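Local atomic coordinates of glycoside Hydrolase Family 43_12 (Metagenome, PDB entry 7JVH), a protein that probably hydrolyses glycosidic bonds to xylose or arabinose in plant hemicelluloses, as a glycoside hydrolase of family 43. Residues A[235-241]-A[253-259]; A[261-267]-A[283-289]. All blocks are in the same frame, centred on the assembly; numbering follows the deposited sequence.

Interaction 1: A[235-241]-A[253-259]; sequences PVWIEGP and MCAEGGT. With GOL (glycerol), chain I.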
ATOM      1  N   PRO A 235     -23.662   9.306   8.706  1.00 68.09           N
ATOM      2  CA  PRO A 235     -22.293   9.263   8.196  1.00 63.81           C
ATOM      3  C   PRO A 235     -21.665   7.872   8.268  1.00 70.67           C
ATOM      4  O   PRO A 235     -21.674   7.256   9.320  1.00 75.42           O
ATOM      5  CB  PRO A 235     -21.550  10.248   9.105  1.00 56.96           C
ATOM      6  CG  PRO A 235     -22.457  10.524  10.256  1.00 68.49           C
ATOM      7  CD  PRO A 235     -23.842  10.322   9.755  1.00 71.94           C
ATOM      8  N   VAL A 236     -21.112   7.413   7.143  1.00 65.20           N
ATOM      9  CA  VAL A 236     -20.518   6.100   7.024  1.00 64.10           C
ATOM     10  C   VAL A 236     -19.074   6.079   7.541  1.00 61.89           C
ATOM     11  O   VAL A 236     -18.266   6.921   7.169  1.00 67.13           O
ATOM     12  CB  VAL A 236     -20.582   5.615   5.554  1.00 65.71           C
ATOM     13  CG1 VAL A 236     -19.790   4.329   5.333  1.00 55.40           C
ATOM     14  CG2 VAL A 236     -22.026   5.454   5.114  1.00 67.64           C
ATOM     15  N   TRP A 237     -18.781   5.117   8.423  1.00 62.51           N
ATOM     16  CA  TRP A 237     -17.426   4.756   8.846  1.00 58.09           C
ATOM     17  C   TRP A 237     -16.444   5.901   9.112  1.00 61.51           C
ATOM     18  O   TRP A 237     -15.339   5.910   8.570  1.00 72.64           O
ATOM     19  CB  TRP A 237     -16.818   3.781   7.833  1.00 61.31           C
ATOM     20  CG  TRP A 237     -17.071   2.352   8.193  1.00 67.39           C
ATOM     21  CD1 TRP A 237     -18.119   1.575   7.804  1.00 55.57           C
ATOM     22  CD2 TRP A 237     -16.250   1.542   9.038  1.00 66.22           C
ATOM     23  NE1 TRP A 237     -18.000   0.325   8.356  1.00 71.00           N
ATOM     24  CE2 TRP A 237     -16.856   0.273   9.112  1.00 67.72           C
ATOM     25  CE3 TRP A 237     -15.059   1.769   9.740  1.00 58.38           C
ATOM     26  CZ2 TRP A 237     -16.318  -0.771   9.868  1.00 60.32           C
ATOM     27  CZ3 TRP A 237     -14.510   0.729  10.479  1.00 71.41           C
ATOM     28  CH2 TRP A 237     -15.147  -0.526  10.542  1.00 69.61           C
ATOM     29  N   ILE A 238     -16.829   6.845   9.974  1.00 55.32           N
ATOM     30  CA  ILE A 238     -15.899   7.837  10.464  1.00 52.86           C
ATOM     31  C   ILE A 238     -14.696   7.120  11.059  1.00 52.98           C
ATOM     32  O   ILE A 238     -14.845   6.228  11.880  1.00 54.48           O
ATOM     33  CB  ILE A 238     -16.523   8.829  11.476  1.00 53.53           C
ATOM     34  CG1 ILE A 238     -15.520   9.939  11.810  1.00 45.41           C
ATOM     35  CG2 ILE A 238     -16.997   8.129  12.734  1.00 47.30           C
ATOM     36  CD1 ILE A 238     -16.139  11.306  11.979  1.00 63.35           C
ATOM     37  N   GLU A 239     -13.501   7.516  10.613  1.00 56.99           N
ATOM     38  CA  GLU A 239     -12.271   6.823  10.949  1.00 59.12           C
ATOM     39  C   GLU A 239     -11.052   7.718  10.682  1.00 61.53           C
ATOM     40  O   GLU A 239     -11.182   8.934  10.601  1.00 63.62           O
ATOM     41  CB  GLU A 239     -12.210   5.487  10.179  1.00 59.96           C
ATOM     42  CG  GLU A 239     -12.020   5.607   8.681  1.00 55.72           C
ATOM     43  CD  GLU A 239     -12.301   4.296   7.935  1.00 66.40           C
ATOM     44  OE1 GLU A 239     -12.219   3.222   8.532  1.00 66.92           O
ATOM     45  OE2 GLU A 239     -12.608   4.309   6.730  1.00 70.30           O
ATOM     46  N   GLY A 240      -9.867   7.099  10.599  1.00 55.47           N
ATOM     47  CA  GLY A 240      -8.600   7.785  10.481  1.00 54.48           C
ATOM     48  C   GLY A 240      -8.442   9.018  11.376  1.00 45.04           C
ATOM     49  O   GLY A 240      -7.937  10.038  10.926  1.00 54.15           O
ATOM     50  N   PRO A 241      -8.831   8.972  12.668  1.00 55.56           N
ATOM     51  CA  PRO A 241      -8.763  10.171  13.519  1.00 54.71           C
ATOM     52  C   PRO A 241      -7.324  10.608  13.807  1.00 48.64           C
ATOM     53  O   PRO A 241      -6.487   9.764  14.134  1.00 51.18           O
ATOM     54  CB  PRO A 241      -9.439   9.714  14.824  1.00 56.81           C
ATOM     55  CG  PRO A 241      -9.268   8.215  14.834  1.00 55.81           C
ATOM     56  CD  PRO A 241      -9.304   7.770  13.395  1.00 45.69           C
HETATM   57  N   MSE A 253      -9.137  15.534  13.058  1.00 52.67           N
HETATM   58  CA  MSE A 253      -9.389  15.336  11.637  1.00 55.52           C
HETATM   59  C   MSE A 253      -9.654  13.854  11.383  1.00 57.70           C
HETATM   60  O   MSE A 253      -8.884  13.002  11.824  1.00 51.98           O
HETATM   61  CB  MSE A 253      -8.205  15.831  10.798  1.00 42.68           C
HETATM   62  CG  MSE A 253      -8.531  15.978   9.326  1.00 49.99           C
HETATM   63 SE   MSE A 253      -7.024  16.646   8.268  1.00 64.38          SE
HETATM   64  CE  MSE A 253      -7.107  18.539   8.561  1.00 92.58           C
ATOM     65  N   CYS A 254     -10.745  13.565  10.667  1.00 50.63           N
ATOM     66  CA  CYS A 254     -11.154  12.194  10.407  1.00 49.93           C
ATOM     67  C   CYS A 254     -11.547  12.008   8.961  1.00 48.26           C
ATOM     68  O   CYS A 254     -11.985  12.951   8.311  1.00 55.42           O
ATOM     69  CB  CYS A 254     -12.368  11.835  11.277  1.00 59.03           C
ATOM     70  SG  CYS A 254     -12.133  12.065  13.047  1.00 63.75           S
ATOM     71  N   ALA A 255     -11.385  10.780   8.467  1.00 40.07           N
ATOM     72  CA  ALA A 255     -12.010  10.337   7.231  1.00 39.40           C
ATOM     73  C   ALA A 255     -13.471  10.008   7.535  1.00 41.95           C
ATOM     74  O   ALA A 255     -13.775   9.532   8.635  1.00 44.43           O
ATOM     75  CB  ALA A 255     -11.283   9.119   6.665  1.00 38.67           C
ATOM     76  N   GLU A 256     -14.358  10.268   6.561  1.00 43.08           N
ATOM     77  CA  GLU A 256     -15.799   9.998   6.681  1.00 44.30           C
ATOM     78  C   GLU A 256     -16.376   9.621   5.316  1.00 48.41           C
ATOM     79  O   GLU A 256     -15.982  10.181   4.298  1.00 56.44           O
ATOM     80  CB  GLU A 256     -16.539  11.219   7.247  1.00 47.33           C
ATOM     81  CG  GLU A 256     -18.054  11.066   7.339  1.00 47.89           C
ATOM     82  CD  GLU A 256     -18.768  12.320   7.809  1.00 56.21           C
ATOM     83  OE1 GLU A 256     -18.538  12.769   8.954  1.00 76.87           O
ATOM     84  OE2 GLU A 256     -19.590  12.851   7.042  1.00 62.07           O
ATOM     85  N   GLY A 257     -17.302   8.658   5.318  1.00 53.20           N
ATOM     86  CA  GLY A 257     -17.958   8.162   4.124  1.00 48.38           C
ATOM     87  C   GLY A 257     -17.494   6.829   3.549  1.00 53.00           C
ATOM     88  O   GLY A 257     -18.087   6.345   2.586  1.00 51.11           O
ATOM     89  N   GLY A 258     -16.443   6.234   4.111  1.00 47.29           N
ATOM     90  CA  GLY A 258     -15.930   4.962   3.620  1.00 45.83           C
ATOM     91  C   GLY A 258     -14.807   5.156   2.630  1.00 55.83           C
ATOM     92  O   GLY A 258     -14.690   6.245   2.058  1.00 63.27           O
ATOM     93  N   THR A 259     -13.932   4.153   2.478  1.00 61.28           N
ATOM     94  CA  THR A 259     -12.757   4.304   1.628  1.00 63.84           C
ATOM     95  C   THR A 259     -13.073   4.062   0.143  1.00 64.66           C
ATOM     96  O   THR A 259     -12.126   3.945  -0.676  1.00 78.29           O
ATOM     97  CB  THR A 259     -11.550   3.406   2.051  1.00 68.77           C
ATOM     98  OG1 THR A 259     -11.415   3.384   3.464  1.00 77.42           O
ATOM     99  CG2 THR A 259     -10.276   3.997   1.428  1.00 54.62           C
TER
HETATM  100  C1  GOL I 603     -14.983   0.521   4.809  1.00 74.08           C
HETATM  101  O1  GOL I 603     -14.975   1.784   4.151  1.00 74.18           O
HETATM  102  C2  GOL I 603     -13.644   0.223   5.448  1.00 70.96           C
HETATM  103  O2  GOL I 603     -13.808  -0.753   6.476  1.00 74.91           O
HETATM  104  C3  GOL I 603     -12.974   1.454   6.015  1.00 59.72           C
HETATM  105  O3  GOL I 603     -11.965   1.120   6.965  1.00 64.11           O
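With chi1 at -173°, I238 turns CG1 away from its own N and lays it against CB of C254 at 3.7 Å, while its CA-H points at the carbonyl oxygen of A255. In E239, CG sits between the backbone N and the carbonyl carbon (chi1 69°), passes over the methyl CB of A255 at 4.1 Å, and the extended chain beyond it brings the carboxylate to a bound glycerol, probably from the crystallisation liquor, whose O3 donates to OE1 of E239 at 2.6 Å. The other end of this molecule is gripped from the opposing segment, where the backbone N of T259 donates to glycerol O1 at 3.1 Å, and glycerol O2 lies 4.0 Å above the plane of the W237 ring, over its centre. Replacing E239 by an alanine would probably leave O3 without its acceptor and open a gap beside the methyl of A255.

Next to these groups the two backbones lock as a single antiparallel hydrogen-bonded pair, E239 with A255, each N donating to the other's O. Toward the N-terminal end of 235-241, the backbone N of G257 donates to the carbonyl O of V236 at 2.7 Å. The backbone angles of G257 would jam a CB against the preceding carbonyl, which suits glycine. At the same end, CB of P235 rests on CD of E256 at 3.7 Å, and OE1 of that glutamate is satisfied by the backbone N of T229. D173 brings a second acidic group close to E239 and accepts the N-H of G240. A hairpin whose strand entry holds a carboxylate beside an aromatic ring, with a hydroxyl-rich molecule between them, is consistent with the central sugar-binding pocket of the family 43 five-bladed beta-propeller.

Interaction 2: A[261-267]-A[283-289]; sequences DWHSEVI and NPILTQR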
ATOM      1  N   ASP A 261     -16.487   5.242  -2.846  1.00 65.70           N
ATOM      2  CA  ASP A 261     -17.131   6.356  -3.546  1.00 63.55           C
ATOM      3  C   ASP A 261     -17.452   7.612  -2.752  1.00 60.61           C
ATOM      4  O   ASP A 261     -17.494   8.703  -3.320  1.00 64.49           O
ATOM      5  CB  ASP A 261     -18.423   5.862  -4.211  1.00 61.25           C
ATOM      6  CG  ASP A 261     -18.154   5.111  -5.482  1.00 71.92           C
ATOM      7  OD1 ASP A 261     -16.981   4.741  -5.716  1.00 71.99           O
ATOM      8  OD2 ASP A 261     -19.109   4.915  -6.258  1.00 66.36           O
ATOM      9  N   TRP A 262     -17.709   7.459  -1.454  1.00 61.54           N
ATOM     10  CA  TRP A 262     -18.153   8.580  -0.628  1.00 57.73           C
ATOM     11  C   TRP A 262     -17.049   9.085   0.311  1.00 49.14           C
ATOM     12  O   TRP A 262     -17.331   9.822   1.259  1.00 45.51           O
ATOM     13  CB  TRP A 262     -19.434   8.206   0.135  1.00 50.34           C
ATOM     14  CG  TRP A 262     -20.377   9.337   0.246  1.00 45.91           C
ATOM     15  CD1 TRP A 262     -20.786   9.961   1.391  1.00 53.15           C
ATOM     16  CD2 TRP A 262     -21.009  10.027  -0.836  1.00 58.01           C
ATOM     17  NE1 TRP A 262     -21.640  10.995   1.091  1.00 61.31           N
ATOM     18  CE2 TRP A 262     -21.798  11.064  -0.266  1.00 61.97           C
ATOM     19  CE3 TRP A 262     -20.992   9.872  -2.231  1.00 52.77           C
ATOM     20  CZ2 TRP A 262     -22.563  11.940  -1.043  1.00 58.21           C
ATOM     21  CZ3 TRP A 262     -21.756  10.742  -3.008  1.00 60.93           C
ATOM     22  CH2 TRP A 262     -22.522  11.776  -2.411  1.00 66.33           C
ATOM     23  N   HIS A 263     -15.790   8.739  -0.001  1.00 37.37           N
ATOM     24  CA  HIS A 263     -14.652   9.100   0.842  1.00 48.69           C
ATOM     25  C   HIS A 263     -14.537  10.625   0.935  1.00 57.68           C
ATOM     26  O   HIS A 263     -14.907  11.359   0.005  1.00 59.05           O
ATOM     27  CB  HIS A 263     -13.350   8.489   0.297  1.00 52.21           C
ATOM     28  CG  HIS A 263     -12.346   8.111   1.349  1.00 54.64           C
ATOM     29  ND1 HIS A 263     -11.019   7.850   1.054  1.00 57.31           N
ATOM     30  CD2 HIS A 263     -12.467   7.937   2.687  1.00 55.43           C
ATOM     31  CE1 HIS A 263     -10.368   7.532   2.157  1.00 39.58           C
ATOM     32  NE2 HIS A 263     -11.225   7.572   3.163  1.00 52.96           N
ATOM     33  N   SER A 264     -14.049  11.095   2.084  1.00 48.27           N
ATOM     34  CA  SER A 264     -13.861  12.521   2.345  1.00 48.98           C
ATOM     35  C   SER A 264     -13.057  12.669   3.612  1.00 54.60           C
ATOM     36  O   SER A 264     -12.785  11.694   4.288  1.00 69.86           O
ATOM     37  CB  SER A 264     -15.202  13.220   2.535  1.00 39.00           C
ATOM     38  OG  SER A 264     -15.666  12.925   3.817  1.00 63.94           O
ATOM     39  N   GLU A 265     -12.677  13.903   3.933  1.00 54.33           N
ATOM     40  CA  GLU A 265     -12.038  14.227   5.195  1.00 39.52           C
ATOM     41  C   GLU A 265     -12.770  15.410   5.796  1.00 46.42           C
ATOM     42  O   GLU A 265     -13.117  16.353   5.090  1.00 48.51           O
ATOM     43  CB  GLU A 265     -10.571  14.563   5.007  1.00 45.36           C
ATOM     44  CG  GLU A 265      -9.783  14.509   6.305  1.00 42.79           C
ATOM     45  CD  GLU A 265      -9.341  13.116   6.692  1.00 59.34           C
ATOM     46  OE1 GLU A 265      -9.599  12.141   5.928  1.00 59.24           O
ATOM     47  OE2 GLU A 265      -8.710  13.001   7.755  1.00 59.00           O
ATOM     48  N   VAL A 266     -12.998  15.332   7.112  1.00 40.99           N
ATOM     49  CA  VAL A 266     -13.757  16.301   7.863  1.00 45.32           C
ATOM     50  C   VAL A 266     -12.893  16.761   9.031  1.00 52.53           C
ATOM     51  O   VAL A 266     -11.888  16.121   9.342  1.00 59.90           O
ATOM     52  CB  VAL A 266     -15.097  15.721   8.336  1.00 45.93           C
ATOM     53  CG1 VAL A 266     -15.910  15.245   7.154  1.00 44.82           C
ATOM     54  CG2 VAL A 266     -14.891  14.581   9.325  1.00 47.73           C
ATOM     55  N   ILE A 267     -13.286  17.875   9.663  1.00 43.41           N
ATOM     56  CA  ILE A 267     -12.468  18.520  10.684  1.00 50.78           C
ATOM     57  C   ILE A 267     -13.342  19.072  11.822  1.00 59.54           C
ATOM     58  O   ILE A 267     -14.383  19.703  11.572  1.00 61.21           O
ATOM     59  CB  ILE A 267     -11.615  19.664  10.087  1.00 44.10           C
ATOM     60  CG1 ILE A 267     -10.600  20.192  11.111  1.00 52.79           C
ATOM     61  CG2 ILE A 267     -12.498  20.807   9.588  1.00 44.45           C
ATOM     62  CD1 ILE A 267      -9.410  19.283  11.339  1.00 54.03           C
ATOM     63  N   ASN A 283     -17.716  21.608   5.865  1.00 50.67           N
ATOM     64  CA  ASN A 283     -17.262  20.226   5.830  1.00 43.57           C
ATOM     65  C   ASN A 283     -17.993  19.509   4.704  1.00 43.09           C
ATOM     66  O   ASN A 283     -19.145  19.832   4.419  1.00 60.05           O
ATOM     67  CB  ASN A 283     -17.505  19.546   7.192  1.00 54.87           C
ATOM     68  CG  ASN A 283     -16.259  19.505   8.059  1.00 54.23           C
ATOM     69  OD1 ASN A 283     -15.199  19.069   7.609  1.00 55.21           O
ATOM     70  ND2 ASN A 283     -16.376  19.971   9.300  1.00 44.92           N
ATOM     71  N   PRO A 284     -17.356  18.558   3.991  1.00 42.17           N
ATOM     72  CA  PRO A 284     -15.955  18.194   4.225  1.00 49.93           C
ATOM     73  C   PRO A 284     -14.921  19.217   3.675  1.00 56.27           C
ATOM     74  O   PRO A 284     -15.306  20.180   3.008  1.00 52.76           O
ATOM     75  CB  PRO A 284     -15.822  16.886   3.451  1.00 40.75           C
ATOM     76  CG  PRO A 284     -16.805  17.025   2.333  1.00 40.79           C
ATOM     77  CD  PRO A 284     -17.967  17.809   2.888  1.00 41.74           C
ATOM     78  N   ILE A 285     -13.637  18.993   3.993  1.00 41.15           N
ATOM     79  CA  ILE A 285     -12.530  19.817   3.528  1.00 41.10           C
ATOM     80  C   ILE A 285     -11.671  19.145   2.438  1.00 56.67           C
ATOM     81  O   ILE A 285     -10.737  19.768   1.907  1.00 58.72           O
ATOM     82  CB  ILE A 285     -11.601  20.257   4.666  1.00 43.88           C
ATOM     83  CG1 ILE A 285     -11.118  19.057   5.494  1.00 54.19           C
ATOM     84  CG2 ILE A 285     -12.303  21.295   5.545  1.00 42.57           C
ATOM     85  CD1 ILE A 285      -9.984  19.363   6.443  1.00 53.37           C
ATOM     86  N   LEU A 286     -12.023  17.898   2.103  1.00 54.75           N
ATOM     87  CA  LEU A 286     -11.296  17.108   1.077  1.00 48.14           C
ATOM     88  C   LEU A 286     -12.157  15.977   0.512  1.00 49.35           C
ATOM     89  O   LEU A 286     -12.364  15.024   1.216  1.00 60.83           O
ATOM     90  CB  LEU A 286     -10.054  16.501   1.715  1.00 42.85           C
ATOM     91  CG  LEU A 286      -9.259  15.602   0.780  1.00 43.09           C
ATOM     92  CD1 LEU A 286      -8.508  16.437  -0.225  1.00 48.51           C
ATOM     93  CD2 LEU A 286      -8.288  14.745   1.550  1.00 37.71           C
ATOM     94  N   THR A 287     -12.602  16.077  -0.736  1.00 59.05           N
ATOM     95  CA  THR A 287     -13.349  14.984  -1.362  1.00 61.49           C
ATOM     96  C   THR A 287     -13.371  15.131  -2.881  1.00 57.77           C
ATOM     97  O   THR A 287     -13.147  16.206  -3.399  1.00 50.46           O
ATOM     98  CB  THR A 287     -14.809  14.921  -0.868  1.00 49.61           C
ATOM     99  OG1 THR A 287     -15.444  13.753  -1.396  1.00 44.16           O
ATOM    100  CG2 THR A 287     -15.600  16.163  -1.287  1.00 39.11           C
ATOM    101  N   GLN A 288     -13.647  14.020  -3.564  1.00 45.17           N
ATOM    102  CA  GLN A 288     -13.945  13.997  -4.987  1.00 44.99           C
ATOM    103  C   GLN A 288     -15.317  13.400  -5.287  1.00 45.91           C
ATOM    104  O   GLN A 288     -15.672  13.241  -6.455  1.00 42.56           O
ATOM    105  CB  GLN A 288     -12.882  13.189  -5.717  1.00 36.70           C
ATOM    106  CG  GLN A 288     -11.485  13.791  -5.679  1.00 52.37           C
ATOM    107  CD  GLN A 288     -11.391  15.108  -6.435  1.00 50.88           C
ATOM    108  OE1 GLN A 288     -11.248  15.146  -7.672  1.00 49.39           O
ATOM    109  NE2 GLN A 288     -11.506  16.200  -5.695  1.00 49.54           N
ATOM    110  N   ARG A 289     -16.099  13.110  -4.232  1.00 58.09           N
ATOM    111  CA  ARG A 289     -17.267  12.244  -4.340  1.00 43.88           C
ATOM    112  C   ARG A 289     -18.421  12.777  -5.182  1.00 53.68           C
ATOM    113  O   ARG A 289     -19.191  11.999  -5.745  1.00 43.38           O
ATOM    114  CB  ARG A 289     -17.753  11.845  -2.947  1.00 58.12           C
ATOM    115  CG  ARG A 289     -18.426  12.951  -2.143  1.00 60.84           C
ATOM    116  CD  ARG A 289     -18.481  12.456  -0.702  1.00 64.65           C
ATOM    117  NE  ARG A 289     -19.013  13.457   0.192  1.00 64.76           N
ATOM    118  CZ  ARG A 289     -18.995  13.379   1.521  1.00 62.02           C
ATOM    119  NH1 ARG A 289     -18.486  12.306   2.124  1.00 64.74           N
ATOM    120  NH2 ARG A 289     -19.504  14.383   2.253  1.00 46.83           N
TER
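R289 lies flat on the indole of W262, the guanidinium and ring planes only 13° apart, so cation-pi and CH-pi contacts share one face. CZ of R289 stands 4.0 Å from the centroid of the five-membered ring of W262, and CD of R289 is closer still, 3.6 Å from that same centroid and nearly above it. The long chain reaches this place because CG lies between the backbone N and the carbonyl carbon (chi1 72°) and the chain then runs straight to NE. One bond fixes the rotation of the head group: NH1 of R289 donates to the carbonyl O of W262 at 2.9 Å, with the acceptor in the guanidinium plane. CB of S264 lies against the opposite face, near NH1.

At the far end, the side chain of N283 crosses that of I267 at about a right angle, and its amide bonds both backbone groups of I267. OD1 accepts from the N of I267, and ND2 of N283 donates to the O of I267 at 3.0 Å, in the carbonyl plane and on a lone pair. Between these two side-chain contacts, I285 and L286 both face E265 in a classic beta bulge: I285 N donates to the O of E265, and E265 N to the O of L286. P284, after a cis peptide bond, packs its CB on CB of S264 at 3.8 Å. T287 OG1 donates to the O of H263 at 2.8 Å and accepts the N of R289, an ST turn just before the arginine side chain.

I285 touches M253 of strand 249-255 and F350 of strand 349-350, whereas L286 meets F319 of strand 316-322 and F350. These two residues thus bridge from the sheet of strands 249-255 and 265-270 to the sheet that contains strands 316-322 and 349-350, and T287 adds a backbone bond with G353.

Followed from the N terminus, the chain enters interaction 1 at 235-241, runs out along strand 239-246, turns, and returns on strand 249-255, so that 253-259 closes a hairpin. A short connection leads straight to 261-267, which opens interaction 2. The chain continues along strand 265-270, passes strand 278-279, and comes back at 283-289. The two closures are therefore in series, neither nested nor crossed. They are joined laterally, because strands 249-255 and 265-270 are neighbours in one four-stranded sheet, probably a propeller blade: C254 pairs with V266, and E256 with S264. Beyond interaction 2, the chain proceeds to strand 300-308 and the adjoining sheet.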